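Long-range contact in AA9 family lytic polysaccharide monooxygenase B (Heterobasidion irregulare TC 32-1, PDB 5NNS), which cleaves cellulose and related polysaccharides by copper-dependent oxidation at C1 of the sugar, using a reductant and O2 or H2O2: residues V71-V85 and W124-T138. Residues are numbered along the deposited sequence; the frame is centred on the assembly and turned at random.
With CU (copper (II) ion), chain E; NAG (2-acetamido-2-deoxy-beta-D-glucopyranose), chain D; GOL (glycerol), chain M.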
ATOM      1  N   VAL A  71       1.066 -12.071  -4.838  1.00 13.76           N
ATOM      2  CA  VAL A  71       1.397 -11.566  -3.507  1.00 13.62           C
ATOM      3  C   VAL A  71       0.106 -11.198  -2.787  1.00 13.31           C
ATOM      4  O   VAL A  71      -0.729 -10.473  -3.331  1.00 13.33           O
ATOM      5  CB  VAL A  71       2.391 -10.366  -3.546  1.00 13.89           C
ATOM      6  CG1 VAL A  71       3.778 -10.850  -3.953  1.00 14.09           C
ATOM      7  CG2 VAL A  71       1.945  -9.254  -4.488  1.00 13.95           C
ATOM      8  N   THR A  72      -0.067 -11.745  -1.583  1.00 12.86           N
ATOM      9  CA  THR A  72      -1.243 -11.495  -0.762  1.00 12.64           C
ATOM     10  C   THR A  72      -0.812 -10.797   0.520  1.00 12.57           C
ATOM     11  O   THR A  72       0.188 -11.186   1.137  1.00 12.67           O
ATOM     12  CB  THR A  72      -1.988 -12.797  -0.409  1.00 12.59           C
ATOM     13  OG1 THR A  72      -2.439 -13.428  -1.611  1.00 12.52           O
ATOM     14  CG2 THR A  72      -3.199 -12.520   0.482  1.00 12.65           C
ATOM     15  N   ALA A  73      -1.566  -9.763   0.898  1.00 12.28           N
ATOM     16  CA  ALA A  73      -1.392  -9.074   2.175  1.00 12.05           C
ATOM     17  C   ALA A  73      -2.596  -9.396   3.039  1.00 11.85           C
ATOM     18  O   ALA A  73      -3.730  -9.380   2.551  1.00 11.54           O
ATOM     19  CB  ALA A  73      -1.272  -7.572   1.960  1.00 12.06           C
ATOM     20  N   TYR A  74      -2.348  -9.705   4.312  1.00 11.76           N
ATOM     21  CA  TYR A  74      -3.420 -10.042   5.249  1.00 11.79           C
ATOM     22  C   TYR A  74      -3.540  -8.960   6.313  1.00 11.53           C
ATOM     23  O   TYR A  74      -2.531  -8.536   6.885  1.00 11.46           O
ATOM     24  CB  TYR A  74      -3.159 -11.392   5.912  1.00 12.06           C
ATOM     25  CG  TYR A  74      -3.109 -12.561   4.959  1.00 12.35           C
ATOM     26  CD1 TYR A  74      -4.266 -13.261   4.600  1.00 12.69           C
ATOM     27  CD2 TYR A  74      -1.896 -12.993   4.435  1.00 12.80           C
ATOM     28  CE1 TYR A  74      -4.215 -14.352   3.732  1.00 12.75           C
ATOM     29  CE2 TYR A  74      -1.831 -14.075   3.569  1.00 12.88           C
ATOM     30  CZ  TYR A  74      -2.985 -14.753   3.218  1.00 12.97           C
ATOM     31  OH  TYR A  74      -2.886 -15.825   2.358  1.00 13.33           O
ATOM     32  N   TRP A  75      -4.774  -8.527   6.571  1.00 11.19           N
ATOM     33  CA  TRP A  75      -5.063  -7.530   7.603  1.00 11.08           C
ATOM     34  C   TRP A  75      -5.633  -8.181   8.862  1.00 11.15           C
ATOM     35  O   TRP A  75      -5.971  -9.373   8.877  1.00 11.04           O
ATOM     36  CB  TRP A  75      -6.059  -6.483   7.085  1.00 10.84           C
ATOM     37  CG  TRP A  75      -5.448  -5.378   6.283  1.00 10.70           C
ATOM     38  CD1 TRP A  75      -5.210  -4.095   6.698  1.00 10.69           C
ATOM     39  CD2 TRP A  75      -5.016  -5.444   4.919  1.00 10.52           C
ATOM     40  NE1 TRP A  75      -4.651  -3.363   5.679  1.00 10.52           N
ATOM     41  CE2 TRP A  75      -4.519  -4.166   4.576  1.00 10.52           C
ATOM     42  CE3 TRP A  75      -4.999  -6.459   3.956  1.00 10.51           C
ATOM     43  CZ2 TRP A  75      -4.007  -3.876   3.305  1.00 10.45           C
ATOM     44  CZ3 TRP A  75      -4.484  -6.170   2.686  1.00 10.50           C
ATOM     45  CH2 TRP A  75      -4.002  -4.887   2.377  1.00 10.49           C
ATOM     46  N   ASN A  76      -5.730  -7.374   9.916  1.00 11.20           N
ATOM     47  CA  ASN A  76      -6.622  -7.649  11.041  1.00 11.40           C
ATOM     48  C   ASN A  76      -8.078  -7.701  10.555  1.00 11.58           C
ATOM     49  O   ASN A  76      -8.363  -7.442   9.380  1.00 11.34           O
ATOM     50  CB  ASN A  76      -6.476  -6.566  12.120  1.00 11.49           C
ATOM     51  CG  ASN A  76      -6.727  -5.159  11.586  1.00 11.53           C
ATOM     52  OD1 ASN A  76      -6.098  -4.735  10.613  1.00 11.61           O
ATOM     53  ND2 ASN A  76      -7.631  -4.429  12.225  1.00 11.31           N
ATOM     54  N   GLN A  77      -9.000  -8.028  11.451  1.00 11.73           N
ATOM     55  CA  GLN A  77     -10.434  -7.911  11.136  1.00 11.80           C
ATOM     56  C   GLN A  77     -10.773  -6.437  10.916  1.00 11.76           C
ATOM     57  O   GLN A  77     -11.105  -5.709  11.857  1.00 11.66           O
ATOM     58  CB  GLN A  77     -11.287  -8.536  12.226  1.00 11.90           C
ATOM     59  CG  GLN A  77     -11.158 -10.053  12.239  1.00 11.94           C
ATOM     60  CD  GLN A  77     -11.931 -10.712  13.354  1.00 12.10           C
ATOM     61  OE1 GLN A  77     -12.395 -10.056  14.288  1.00 11.93           O
ATOM     62  NE2 GLN A  77     -12.078 -12.027  13.260  1.00 12.40           N
ATOM     63  N   TRP A  78     -10.652  -6.021   9.653  1.00 11.52           N
ATOM     64  CA  TRP A  78     -10.637  -4.618   9.267  1.00 11.43           C
ATOM     65  C   TRP A  78     -12.026  -4.004   9.459  1.00 11.55           C
ATOM     66  O   TRP A  78     -13.012  -4.546   8.935  1.00 11.58           O
ATOM     67  CB  TRP A  78     -10.159  -4.474   7.820  1.00 11.35           C
ATOM     68  CG  TRP A  78      -9.998  -3.063   7.379  1.00 11.33           C
ATOM     69  CD1 TRP A  78     -10.760  -2.407   6.476  1.00 11.38           C
ATOM     70  CD2 TRP A  78      -9.012  -2.131   7.830  1.00 11.12           C
ATOM     71  NE1 TRP A  78     -10.328  -1.109   6.340  1.00 11.33           N
ATOM     72  CE2 TRP A  78      -9.251  -0.916   7.162  1.00 11.16           C
ATOM     73  CE3 TRP A  78      -7.965  -2.200   8.752  1.00 11.14           C
ATOM     74  CZ2 TRP A  78      -8.466   0.225   7.373  1.00 11.17           C
ATOM     75  CZ3 TRP A  78      -7.186  -1.072   8.957  1.00 11.18           C
ATOM     76  CH2 TRP A  78      -7.446   0.126   8.276  1.00 11.08           C
ATOM     77  N   PRO A  79     -12.114  -2.899  10.231  1.00 11.55           N
ATOM     78  CA  PRO A  79     -13.425  -2.320  10.584  1.00 11.93           C
ATOM     79  C   PRO A  79     -14.054  -1.342   9.582  1.00 12.07           C
ATOM     80  O   PRO A  79     -15.215  -0.982   9.759  1.00 12.49           O
ATOM     81  CB  PRO A  79     -13.134  -1.591  11.896  1.00 11.80           C
ATOM     82  CG  PRO A  79     -11.707  -1.173  11.758  1.00 11.77           C
ATOM     83  CD  PRO A  79     -11.022  -2.265  10.995  1.00 11.54           C
ATOM     84  N   HIS A  80     -13.320  -0.910   8.561  1.00 12.01           N
ATOM     85  CA  HIS A  80     -13.830   0.100   7.639  1.00 12.02           C
ATOM     86  C   HIS A  80     -14.123  -0.481   6.264  1.00 12.01           C
ATOM     87  O   HIS A  80     -13.457  -1.409   5.815  1.00 12.15           O
ATOM     88  CB  HIS A  80     -12.860   1.267   7.578  1.00 11.98           C
ATOM     89  CG  HIS A  80     -12.581   1.854   8.920  1.00 11.92           C
ATOM     90  ND1 HIS A  80     -13.586   2.244   9.779  1.00 12.09           N
ATOM     91  CD2 HIS A  80     -11.418   2.075   9.575  1.00 11.90           C
ATOM     92  CE1 HIS A  80     -13.050   2.704  10.897  1.00 12.05           C
ATOM     93  NE2 HIS A  80     -11.738   2.606  10.801  1.00 11.90           N
ATOM     94  N   THR A  81     -15.156   0.049   5.621  1.00 11.82           N
ATOM     95  CA  THR A  81     -15.663  -0.506   4.370  1.00 11.70           C
ATOM     96  C   THR A  81     -15.722   0.477   3.194  1.00 11.41           C
ATOM     97  O   THR A  81     -16.000   0.053   2.076  1.00 11.35           O
ATOM     98  CB  THR A  81     -17.058  -1.097   4.609  1.00 11.80           C
ATOM     99  OG1 THR A  81     -17.882  -0.125   5.268  1.00 11.97           O
ATOM    100  CG2 THR A  81     -16.950  -2.328   5.478  1.00 11.96           C
ATOM    101  N   ILE A  82     -15.431   1.757   3.425  1.00 11.22           N
ATOM    102  CA  ILE A  82     -15.597   2.796   2.402  1.00 11.27           C
ATOM    103  C   ILE A  82     -14.250   3.440   2.049  1.00 11.08           C
ATOM    104  O   ILE A  82     -13.650   4.140   2.863  1.00 11.19           O
ATOM    105  CB  ILE A  82     -16.594   3.878   2.864  1.00 11.41           C
ATOM    106  CG1 ILE A  82     -17.966   3.255   3.161  1.00 11.66           C
ATOM    107  CG2 ILE A  82     -16.729   4.977   1.817  1.00 11.35           C
ATOM    108  CD1 ILE A  82     -18.839   4.093   4.080  1.00 11.83           C
ATOM    109  N   GLY A  83     -13.790   3.172   0.831  1.00 10.70           N
ATOM    110  CA  GLY A  83     -12.601   3.795   0.252  1.00 10.62           C
ATOM    111  C   GLY A  83     -11.820   2.823  -0.625  1.00 10.35           C
ATOM    112  O   GLY A  83     -12.138   1.631  -0.660  1.00 10.15           O
ATOM    113  N   PRO A  84     -10.805   3.325  -1.353  1.00 10.34           N
ATOM    114  CA  PRO A  84     -10.049   2.466  -2.255  1.00 10.36           C
ATOM    115  C   PRO A  84      -8.973   1.645  -1.557  1.00 10.52           C
ATOM    116  O   PRO A  84      -8.545   1.992  -0.457  1.00 10.44           O
ATOM    117  CB  PRO A  84      -9.389   3.468  -3.209  1.00 10.32           C
ATOM    118  CG  PRO A  84      -9.192   4.682  -2.376  1.00 10.17           C
ATOM    119  CD  PRO A  84     -10.427   4.744  -1.522  1.00 10.26           C
ATOM    120  N   VAL A  85      -8.566   0.558  -2.215  1.00 10.69           N
ATOM    121  CA  VAL A  85      -7.348  -0.188  -1.882  1.00 10.76           C
ATOM    122  C   VAL A  85      -6.345   0.097  -2.986  1.00 10.89           C
ATOM    123  O   VAL A  85      -6.718   0.105  -4.155  1.00 10.73           O
ATOM    124  CB  VAL A  85      -7.591  -1.714  -1.849  1.00 10.74           C
ATOM    125  CG1 VAL A  85      -6.303  -2.462  -1.508  1.00 10.64           C
ATOM    126  CG2 VAL A  85      -8.718  -2.065  -0.877  1.00 10.72           C
ATOM    127  N   TRP A 124     -17.111  -0.898  -2.514  1.00 12.96           N
ATOM    128  CA  TRP A 124     -15.734  -0.413  -2.555  1.00 12.62           C
ATOM    129  C   TRP A 124     -14.736  -1.564  -2.454  1.00 12.36           C
ATOM    130  O   TRP A 124     -15.043  -2.621  -1.900  1.00 12.08           O
ATOM    131  CB  TRP A 124     -15.484   0.550  -1.393  1.00 12.56           C
ATOM    132  CG  TRP A 124     -16.227   1.856  -1.455  1.00 12.38           C
ATOM    133  CD1 TRP A 124     -17.462   2.124  -0.942  1.00 12.43           C
ATOM    134  CD2 TRP A 124     -15.758   3.075  -2.028  1.00 12.33           C
ATOM    135  NE1 TRP A 124     -17.800   3.442  -1.173  1.00 12.34           N
ATOM    136  CE2 TRP A 124     -16.772   4.046  -1.841  1.00 12.38           C
ATOM    137  CE3 TRP A 124     -14.587   3.444  -2.693  1.00 12.28           C
ATOM    138  CZ2 TRP A 124     -16.640   5.356  -2.286  1.00 12.38           C
ATOM    139  CZ3 TRP A 124     -14.460   4.749  -3.148  1.00 12.34           C
ATOM    140  CH2 TRP A 124     -15.483   5.689  -2.941  1.00 12.45           C
ATOM    141  N   GLY A 125     -13.533  -1.341  -2.981  1.00 12.41           N
ATOM    142  CA  GLY A 125     -12.411  -2.270  -2.806  1.00 12.36           C
ATOM    143  C   GLY A 125     -12.163  -2.659  -1.356  1.00 12.32           C
ATOM    144  O   GLY A 125     -11.868  -3.816  -1.055  1.00 12.24           O
ATOM    145  N   MET A 126     -12.302  -1.693  -0.452  1.00 12.53           N
ATOM    146  CA  MET A 126     -12.094  -1.936   0.977  1.00 12.77           C
ATOM    147  C   MET A 126     -13.127  -2.901   1.549  1.00 12.49           C
ATOM    148  O   MET A 126     -12.792  -3.725   2.402  1.00 12.56           O
ATOM    149  CB  MET A 126     -12.121  -0.623   1.757  1.00 13.24           C
ATOM    150  CG  MET A 126     -11.495  -0.708   3.137  1.00 13.49           C
ATOM    151  SD  MET A 126     -11.489   0.897   3.961  1.00 13.90           S
ATOM    152  CE  MET A 126     -10.375   1.810   2.904  1.00 13.93           C
ATOM    153  N   GLY A 127     -14.375  -2.782   1.085  1.00 12.18           N
ATOM    154  CA  GLY A 127     -15.420  -3.762   1.377  1.00 12.04           C
ATOM    155  C   GLY A 127     -15.128  -5.142   0.813  1.00 12.09           C
ATOM    156  O   GLY A 127     -15.444  -6.149   1.443  1.00 12.03           O
ATOM    157  N   GLN A 128     -14.525  -5.186  -0.371  1.00 12.29           N
ATOM    158  CA  GLN A 128     -14.101  -6.454  -0.978  1.00 12.66           C
ATOM    159  C   GLN A 128     -12.951  -7.105  -0.195  1.00 12.67           C
ATOM    160  O   GLN A 128     -12.932  -8.316  -0.025  1.00 12.22           O
ATOM    161  CB  GLN A 128     -13.706  -6.258  -2.449  1.00 12.79           C
ATOM    162  CG  GLN A 128     -14.880  -5.955  -3.365  1.00 13.15           C
ATOM    163  CD  GLN A 128     -14.454  -5.667  -4.796  1.00 13.45           C
ATOM    164  OE1 GLN A 128     -13.388  -5.099  -5.037  1.00 13.69           O
ATOM    165  NE2 GLN A 128     -15.294  -6.047  -5.753  1.00 13.53           N
ATOM    166  N   LEU A 129     -12.004  -6.286   0.263  1.00 13.08           N
ATOM    167  CA  LEU A 129     -10.890  -6.739   1.101  1.00 13.15           C
ATOM    168  C   LEU A 129     -11.392  -7.430   2.379  1.00 13.26           C
ATOM    169  O   LEU A 129     -10.969  -8.540   2.694  1.00 13.03           O
ATOM    170  CB  LEU A 129      -9.991  -5.547   1.453  1.00 13.21           C
ATOM    171  CG  LEU A 129      -8.694  -5.755   2.249  1.00 13.26           C
ATOM    172  CD1 LEU A 129      -7.697  -4.690   1.840  1.00 13.31           C
ATOM    173  CD2 LEU A 129      -8.899  -5.725   3.759  1.00 13.50           C
ATOM    174  N   VAL A 130     -12.318  -6.780   3.080  1.00 13.65           N
ATOM    175  CA  VAL A 130     -12.919  -7.337   4.305  1.00 13.87           C
ATOM    176  C   VAL A 130     -13.589  -8.682   3.995  1.00 14.14           C
ATOM    177  O   VAL A 130     -13.363  -9.668   4.700  1.00 13.87           O
ATOM    178  CB  VAL A 130     -13.935  -6.354   4.941  1.00 13.97           C
ATOM    179  CG1 VAL A 130     -14.710  -7.006   6.081  1.00 14.08           C
ATOM    180  CG2 VAL A 130     -13.242  -5.088   5.437  1.00 13.96           C
ATOM    181  N   ALA A 131     -14.389  -8.709   2.926  1.00 14.59           N
ATOM    182  CA  ALA A 131     -15.135  -9.908   2.508  1.00 14.85           C
ATOM    183  C   ALA A 131     -14.255 -11.078   2.085  1.00 15.18           C
ATOM    184  O   ALA A 131     -14.673 -12.229   2.196  1.00 15.18           O
ATOM    185  CB  ALA A 131     -16.095  -9.563   1.386  1.00 14.93           C
ATOM    186  N   ASN A 132     -13.045 -10.780   1.609  1.00 15.67           N
ATOM    187  CA  ASN A 132     -12.079 -11.793   1.195  1.00 16.11           C
ATOM    188  C   ASN A 132     -11.117 -12.117   2.341  1.00 16.20           C
ATOM    189  O   ASN A 132      -9.899 -12.028   2.175  1.00 15.97           O
ATOM    190  CB  ASN A 132     -11.317 -11.295  -0.050  1.00 16.40           C
ATOM    191  CG  ASN A 132     -10.309 -12.299  -0.574  1.00 16.50           C
ATOM    192  OD1 ASN A 132     -10.562 -13.500  -0.576  1.00 17.50           O
ATOM    193  ND2 ASN A 132      -9.149 -11.810  -0.997  1.00 16.49           N
ATOM    194  N   ASN A 133     -11.664 -12.499   3.496  1.00 16.56           N
ATOM    195  CA  ASN A 133     -10.858 -12.879   4.667  1.00 16.92           C
ATOM    196  C   ASN A 133      -9.862 -11.779   5.087  1.00 15.45           C
ATOM    197  O   ASN A 133      -8.724 -12.067   5.457  1.00 15.44           O
ATOM    198  CB  ASN A 133     -10.127 -14.207   4.373  1.00 18.67           C
ATOM    199  CG  ASN A 133      -9.482 -14.830   5.605  1.00 20.28           C
ATOM    200  OD1 ASN A 133     -10.016 -14.755   6.713  1.00 20.76           O
ATOM    201  ND2 ASN A 133      -8.315 -15.452   5.403  1.00 23.24           N
ATOM    202  N   ASN A 134     -10.295 -10.521   5.010  1.00 13.93           N
ATOM    203  CA  ASN A 134      -9.464  -9.372   5.359  1.00 13.13           C
ATOM    204  C   ASN A 134      -8.109  -9.408   4.669  1.00 12.68           C
ATOM    205  O   ASN A 134      -7.065  -9.282   5.327  1.00 12.42           O
ATOM    206  CB  ASN A 134      -9.290  -9.292   6.870  1.00 13.00           C
ATOM    207  CG  ASN A 134     -10.606  -9.160   7.584  1.00 12.91           C
ATOM    208  OD1 ASN A 134     -11.223  -8.092   7.558  1.00 12.82           O
ATOM    209  ND2 ASN A 134     -11.048 -10.234   8.226  1.00 12.68           N
ATOM    210  N   SER A 135      -8.131  -9.601   3.348  1.00 12.05           N
ATOM    211  CA  SER A 135      -6.904  -9.768   2.574  1.00 11.94           C
ATOM    212  C   SER A 135      -7.028  -9.220   1.163  1.00 11.79           C
ATOM    213  O   SER A 135      -8.129  -8.994   0.673  1.00 11.58           O
ATOM    214  CB  SER A 135      -6.489 -11.242   2.527  1.00 11.85           C
ATOM    215  OG  SER A 135      -7.391 -12.002   1.747  1.00 11.97           O
ATOM    216  N   TRP A 136      -5.880  -9.007   0.527  1.00 11.66           N
ATOM    217  CA  TRP A 136      -5.824  -8.462  -0.816  1.00 11.69           C
ATOM    218  C   TRP A 136      -4.749  -9.184  -1.630  1.00 12.09           C
ATOM    219  O   TRP A 136      -3.570  -9.202  -1.249  1.00 11.81           O
ATOM    220  CB  TRP A 136      -5.515  -6.971  -0.745  1.00 11.48           C
ATOM    221  CG  TRP A 136      -5.852  -6.237  -1.996  1.00 11.22           C
ATOM    222  CD1 TRP A 136      -4.980  -5.773  -2.952  1.00 11.14           C
ATOM    223  CD2 TRP A 136      -7.155  -5.872  -2.427  1.00 10.98           C
ATOM    224  NE1 TRP A 136      -5.675  -5.136  -3.952  1.00 10.99           N
ATOM    225  CE2 TRP A 136      -7.013  -5.181  -3.651  1.00 10.93           C
ATOM    226  CE3 TRP A 136      -8.443  -6.064  -1.901  1.00 11.01           C
ATOM    227  CZ2 TRP A 136      -8.103  -4.693  -4.358  1.00 10.96           C
ATOM    228  CZ3 TRP A 136      -9.536  -5.569  -2.605  1.00 10.88           C
ATOM    229  CH2 TRP A 136      -9.357  -4.890  -3.821  1.00 11.00           C
ATOM    230  N   THR A 137      -5.161  -9.763  -2.750  1.00 12.58           N
ATOM    231  CA  THR A 137      -4.259 -10.519  -3.610  1.00 13.23           C
ATOM    232  C   THR A 137      -4.186  -9.895  -5.006  1.00 14.19           C
ATOM    233  O   THR A 137      -5.219  -9.652  -5.642  1.00 14.02           O
ATOM    234  CB  THR A 137      -4.693 -11.992  -3.700  1.00 12.97           C
ATOM    235  OG1 THR A 137      -4.775 -12.535  -2.378  1.00 12.57           O
ATOM    236  CG2 THR A 137      -3.685 -12.812  -4.515  1.00 13.01           C
ATOM    237  N   THR A 138      -2.955  -9.620  -5.447  1.00 15.18           N
ATOM    238  CA  THR A 138      -2.663  -9.151  -6.800  1.00 16.26           C
ATOM    239  C   THR A 138      -1.272  -9.661  -7.197  1.00 17.07           C
ATOM    240  O   THR A 138      -0.515 -10.112  -6.340  1.00 17.63           O
ATOM    241  CB  THR A 138      -2.730  -7.607  -6.895  1.00 16.65           C
ATOM    242  OG1 THR A 138      -2.503  -7.195  -8.249  1.00 17.76           O
ATOM    243  CG2 THR A 138      -1.690  -6.941  -6.005  1.00 16.75           C
TER
HETATM  244 CU    CU E 303     -10.044   2.953  12.033  1.00 20.84          CU
HETATM  245  C1  NAG D 302      -7.515 -16.113   6.406  1.00 26.38           C
HETATM  246  C2  NAG D 302      -6.873 -17.367   5.825  1.00 28.26           C
HETATM  247  C3  NAG D 302      -5.928 -18.020   6.822  1.00 28.68           C
HETATM  248  C4  NAG D 302      -4.921 -17.018   7.394  1.00 28.53           C
HETATM  249  C5  NAG D 302      -5.625 -15.746   7.861  1.00 28.38           C
HETATM  250  C6  NAG D 302      -4.616 -14.672   8.254  1.00 28.36           C
HETATM  251  C7  NAG D 302      -8.256 -18.554   4.143  1.00 31.27           C
HETATM  252  C8  NAG D 302      -9.331 -19.584   3.952  1.00 31.60           C
HETATM  253  N2  NAG D 302      -7.896 -18.327   5.418  1.00 30.03           N
HETATM  254  O3  NAG D 302      -5.243 -19.072   6.133  1.00 29.83           O
HETATM  255  O4  NAG D 302      -4.218 -17.598   8.500  1.00 28.35           O
HETATM  256  O5  NAG D 302      -6.471 -15.234   6.821  1.00 27.82           O
HETATM  257  O6  NAG D 302      -5.310 -13.530   8.764  1.00 28.12           O
HETATM  258  O7  NAG D 302      -7.763 -17.987   3.180  1.00 31.93           O
HETATM  259  C1  GOL M 311      -8.934 -13.249   9.286  1.00 41.35           C
HETATM  260  O1  GOL M 311      -9.250 -12.428   8.158  1.00 40.06           O
HETATM  261  C2  GOL M 311      -9.268 -12.501  10.570  1.00 41.33           C
HETATM  262  O2  GOL M 311      -9.966 -13.380  11.468  1.00 42.37           O
HETATM  263  C3  GOL M 311      -7.996 -11.984  11.238  1.00 41.27           C
HETATM  264  O3  GOL M 311      -7.291 -11.097  10.364  1.00 40.46           O
HETATM  265  O   HOH W   1      -1.367  -7.993  -2.445  1.00 12.69           O
HETATM  266  O   HOH W   2      -6.371 -11.573   7.299  1.00  9.39           O
HETATM  267  O   HOH W   3     -17.611  -1.502   0.263  1.00 17.30           O
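Met126, on helix 125-131, reaches the loop that carries the copper ligand His80. CG lies anti to the backbone N (chi1 -162°), and the chain stays extended to SD, which meets the edge of the Trp78 indole in its plane, a Met-aromatic contact. Trp78 NE1 also gives SD a weak hydrogen bond of 3.3 Å; CE bends back to Pro84 O. Val85 sets CG1 over the centre of the Trp136 five-membered ring, 3.5 Å from its centroid and 9° off the normal, while CG2 abuts Gly125 C. At the helix N-cap, Trp124 has Ile82 CG2 and Gly83 N over one indole face, Ile82 CG2 standing 3.4 Å above the plane; Trp124 NE1 is hydrogen-bonded to Leu119 O. Were Trp124 an alanine, Ile82 CG2 and the Gly83 backbone would probably lose the indole face they lie on, and Leu119 O its N-H donor. Past the helix, Asn134 O accepts from Trp75 N at 2.7 Å, and its OD1 receives Trp78 N from above the carbonyl plane. Edge strand 135-138 pairs antiparallel (171°) with inner strand 71-75 in the AA9 beta-sandwich, and helix 125-131 packs under the loop to His80, whose NE2 binds copper in the histidine brace with His1.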